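Local coordinates for scaffolding protein (Clostridium cellulolyticum, PDB 1G43) that probably binds crystalline cellulose through this family IIIa carbohydrate-binding module and so attaches the cellulosome's enzymes to their substrate, at residues 72-84 with 93-105. Numbering follows the deposited sequence.
Sequences DATSKVTGSFKAV and HYLEVALNSDAGS. With ZN (zinc ion), chain C.
V77 to A83 pair with L99 to H93 as the two arms of an antiparallel beta hairpin, their axes 4.6 Å apart at closest approach. T78, S80 and K82 form the hydrogen-bonded pairs with A98, E96 and Y94, each closed by two backbone bonds, and N100 N adds one more to K76 O just beyond the V77-L99 pair. Within the CBM3 beta-sandwich strand 77-88 is an edge strand of its five-stranded sheet, while strand 91-99 also bonds to strand 41-47.

One face, turned to the other sheet, is largely apolar. V77 CG1 swings anti to its backbone nitrogen (chi1 179°) and meets V97 CG1 at 3.5 Å; its other methyl, CG2, lies beside L99 CD2. At G79 nothing projects, and L95 CD1 passes 4.0 Å from G79 CA. L95 CD1 also reaches the F81 ring, 3.8 Å from F81 CE1, and F118 of strand 111-120 touches both residues.

The other face is more polar. K82 lays CB over one face of the Y94 ring, whose edge takes V84 CG2 close to the ring plane. Beyond CG the K82 chain runs extended, which carries K82 NZ to E96 OE1 for a weak salt bridge of 3.3 Å; R44 lies near the second carboxylate oxygen as a long, weak ion pair. A water spans S80 OG and E96 O, giving a proton to the carbonyl. Toward the turn N100-A103, T78 CG2 rests against N100 OD1, and K76 crosses D102 with K76 CE 4.0 Å from D102 OD2.

At the far end H93 CD2 packs 3.5 Å from A83 CA, and H93 NE2 binds a zinc ion at 2.0 Å.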
# COMPACT_ATOMS: atom_id res chain seq x y z
N ASP A 72 -4.13 17.52 0.24
CA ASP A 72 -4.89 16.36 -0.26
C ASP A 72 -4.14 15.82 -1.49
O ASP A 72 -4.15 16.42 -2.57
CB ASP A 72 -6.31 16.79 -0.65
CG ASP A 72 -7.16 15.61 -1.13
OD1 ASP A 72 -6.67 14.83 -1.98
OD2 ASP A 72 -8.32 15.48 -0.67
N ALA A 73 -3.50 14.69 -1.32
CA ALA A 73 -2.75 14.12 -2.41
C ALA A 73 -3.52 13.01 -3.12
O ALA A 73 -2.96 12.30 -3.94
CB ALA A 73 -1.44 13.60 -1.87
N THR A 74 -4.81 12.87 -2.80
CA THR A 74 -5.64 11.80 -3.40
C THR A 74 -5.44 11.55 -4.91
O THR A 74 -5.23 10.41 -5.33
CB THR A 74 -7.12 12.07 -3.16
OG1 THR A 74 -7.36 12.03 -1.75
CG2 THR A 74 -7.97 11.01 -3.84
N SER A 75 -5.48 12.61 -5.70
CA SER A 75 -5.32 12.47 -7.13
C SER A 75 -3.89 12.15 -7.56
O SER A 75 -3.66 11.82 -8.72
CB SER A 75 -5.81 13.76 -7.86
OG SER A 75 -4.99 14.88 -7.57
N LYS A 76 -2.92 12.24 -6.65
CA LYS A 76 -1.52 11.97 -6.98
C LYS A 76 -1.03 10.55 -6.77
O LYS A 76 0.14 10.26 -6.98
CB LYS A 76 -0.60 12.88 -6.16
CG LYS A 76 -0.26 14.16 -6.86
CD LYS A 76 -1.22 15.26 -6.56
CE LYS A 76 -0.94 16.45 -7.45
NZ LYS A 76 -1.43 17.67 -6.80
N VAL A 77 -1.91 9.66 -6.35
CA VAL A 77 -1.53 8.29 -6.11
C VAL A 77 -1.80 7.38 -7.30
O VAL A 77 -2.81 7.50 -7.96
CB VAL A 77 -2.26 7.78 -4.85
CG1 VAL A 77 -1.90 6.33 -4.56
CG2 VAL A 77 -1.91 8.69 -3.70
N THR A 78 -0.88 6.48 -7.60
CA THR A 78 -1.09 5.56 -8.70
C THR A 78 -0.86 4.13 -8.19
O THR A 78 -0.13 3.93 -7.20
CB THR A 78 -0.11 5.82 -9.89
OG1 THR A 78 1.23 5.51 -9.49
CG2 THR A 78 -0.19 7.25 -10.33
N GLY A 79 -1.48 3.17 -8.88
CA GLY A 79 -1.36 1.78 -8.51
C GLY A 79 -0.91 0.97 -9.70
O GLY A 79 -1.29 1.27 -10.82
N SER A 80 -0.10 -0.05 -9.46
CA SER A 80 0.39 -0.92 -10.53
C SER A 80 0.33 -2.37 -10.08
O SER A 80 0.52 -2.66 -8.91
CB SER A 80 1.84 -0.60 -10.88
OG SER A 80 1.89 0.63 -11.55
N PHE A 81 0.11 -3.26 -11.03
CA PHE A 81 0.04 -4.68 -10.72
C PHE A 81 1.11 -5.45 -11.49
O PHE A 81 1.11 -5.52 -12.72
CB PHE A 81 -1.36 -5.16 -11.04
CG PHE A 81 -2.42 -4.47 -10.24
CD1 PHE A 81 -2.58 -4.76 -8.88
CD2 PHE A 81 -3.26 -3.53 -10.83
CE1 PHE A 81 -3.57 -4.14 -8.12
CE2 PHE A 81 -4.26 -2.90 -10.08
CZ PHE A 81 -4.41 -3.21 -8.72
N LYS A 82 2.04 -6.05 -10.74
CA LYS A 82 3.14 -6.76 -11.38
C LYS A 82 3.28 -8.19 -10.88
O LYS A 82 2.87 -8.49 -9.78
CB LYS A 82 4.42 -5.98 -11.13
CG LYS A 82 4.23 -4.47 -11.29
CD LYS A 82 5.55 -3.68 -11.15
CE LYS A 82 5.24 -2.18 -11.24
NZ LYS A 82 6.43 -1.34 -11.47
N ALA A 83 3.87 -9.06 -11.69
CA ALA A 83 4.04 -10.43 -11.28
C ALA A 83 5.20 -10.62 -10.31
O ALA A 83 6.13 -9.81 -10.24
CB ALA A 83 4.24 -11.31 -12.48
N VAL A 84 5.12 -11.71 -9.55
CA VAL A 84 6.17 -12.07 -8.61
C VAL A 84 6.79 -13.29 -9.27
O VAL A 84 6.18 -14.36 -9.33
CB VAL A 84 5.62 -12.47 -7.24
CG1 VAL A 84 6.77 -12.71 -6.27
CG2 VAL A 84 4.69 -11.40 -6.70
N HIS A 93 1.44 -12.16 -7.47
CA HIS A 93 1.42 -10.79 -7.98
C HIS A 93 1.45 -9.81 -6.82
O HIS A 93 1.29 -10.20 -5.66
CB HIS A 93 0.17 -10.50 -8.83
CG HIS A 93 0.15 -11.22 -10.13
ND1 HIS A 93 -0.28 -12.53 -10.25
CD2 HIS A 93 0.54 -10.84 -11.37
CE1 HIS A 93 -0.16 -12.92 -11.50
NE2 HIS A 93 0.34 -11.91 -12.20
N TYR A 94 1.64 -8.54 -7.12
CA TYR A 94 1.64 -7.58 -6.05
C TYR A 94 1.20 -6.22 -6.51
O TYR A 94 1.47 -5.81 -7.63
CB TYR A 94 3.03 -7.51 -5.39
CG TYR A 94 4.16 -6.87 -6.20
CD1 TYR A 94 4.42 -5.50 -6.11
CD2 TYR A 94 5.01 -7.65 -6.99
CE1 TYR A 94 5.51 -4.92 -6.77
CE2 TYR A 94 6.10 -7.08 -7.65
CZ TYR A 94 6.34 -5.72 -7.53
OH TYR A 94 7.40 -5.17 -8.19
N LEU A 95 0.48 -5.52 -5.64
CA LEU A 95 0.05 -4.18 -5.94
C LEU A 95 1.21 -3.28 -5.56
O LEU A 95 1.85 -3.53 -4.55
CB LEU A 95 -1.17 -3.79 -5.08
CG LEU A 95 -1.44 -2.29 -4.87
CD1 LEU A 95 -1.61 -1.53 -6.20
CD2 LEU A 95 -2.67 -2.16 -4.01
N GLU A 96 1.51 -2.28 -6.36
CA GLU A 96 2.55 -1.34 -6.00
C GLU A 96 1.92 0.03 -6.01
O GLU A 96 1.46 0.48 -7.05
CB GLU A 96 3.73 -1.35 -6.94
CG GLU A 96 4.81 -0.38 -6.48
CD GLU A 96 6.07 -0.45 -7.30
OE1 GLU A 96 6.04 -0.01 -8.47
OE2 GLU A 96 7.08 -0.95 -6.79
N VAL A 97 1.88 0.67 -4.85
CA VAL A 97 1.32 2.01 -4.75
C VAL A 97 2.45 3.03 -4.82
O VAL A 97 3.47 2.90 -4.14
CB VAL A 97 0.54 2.17 -3.43
CG1 VAL A 97 -0.06 3.55 -3.35
CG2 VAL A 97 -0.56 1.15 -3.35
N ALA A 98 2.29 4.05 -5.66
CA ALA A 98 3.32 5.07 -5.79
C ALA A 98 2.65 6.43 -5.85
O ALA A 98 1.44 6.50 -5.94
CB ALA A 98 4.12 4.85 -7.03
N LEU A 99 3.44 7.49 -5.80
CA LEU A 99 2.91 8.85 -5.87
C LEU A 99 3.65 9.65 -6.95
O LEU A 99 4.85 9.47 -7.15
CB LEU A 99 3.02 9.56 -4.52
CG LEU A 99 2.26 8.90 -3.35
CD1 LEU A 99 3.19 7.97 -2.62
CD2 LEU A 99 1.76 9.94 -2.40
N ASN A 100 2.93 10.52 -7.65
CA ASN A 100 3.55 11.31 -8.72
C ASN A 100 4.70 12.22 -8.23
O ASN A 100 4.85 12.52 -7.05
CB ASN A 100 2.49 12.17 -9.44
CG ASN A 100 1.36 11.33 -10.04
OD1 ASN A 100 1.60 10.24 -10.59
ND2 ASN A 100 0.12 11.86 -9.96
N SER A 101 5.49 12.67 -9.19
CA SER A 101 6.65 13.50 -8.92
C SER A 101 6.41 14.73 -8.04
O SER A 101 7.30 15.17 -7.32
CB SER A 101 7.27 13.93 -10.25
OG SER A 101 6.33 14.70 -11.00
N ASP A 102 5.20 15.28 -8.10
CA ASP A 102 4.91 16.47 -7.32
C ASP A 102 4.00 16.25 -6.12
O ASP A 102 3.40 17.21 -5.61
CB ASP A 102 4.35 17.56 -8.25
CG ASP A 102 3.03 17.16 -8.91
OD1 ASP A 102 2.79 15.94 -9.19
OD2 ASP A 102 2.24 18.08 -9.17
N ALA A 103 3.89 15.01 -5.66
CA ALA A 103 3.04 14.73 -4.52
C ALA A 103 3.40 15.69 -3.38
O ALA A 103 2.52 16.21 -2.67
CB ALA A 103 3.22 13.29 -4.07
N GLY A 104 4.70 15.93 -3.20
CA GLY A 104 5.17 16.80 -2.13
C GLY A 104 6.24 16.15 -1.27
O GLY A 104 6.84 15.14 -1.64
N SER A 105 6.52 16.74 -0.11
CA SER A 105 7.54 16.16 0.77
C SER A 105 6.91 15.91 2.12
O SER A 105 6.17 16.74 2.63
CB SER A 105 8.75 17.10 0.90
OG SER A 105 9.99 16.39 0.88
ZN ZN C . 0.52 -11.72 -14.17
O HOH W 1 2.31 2.15 -9.18
O HOH W 2 -0.02 -12.67 -15.16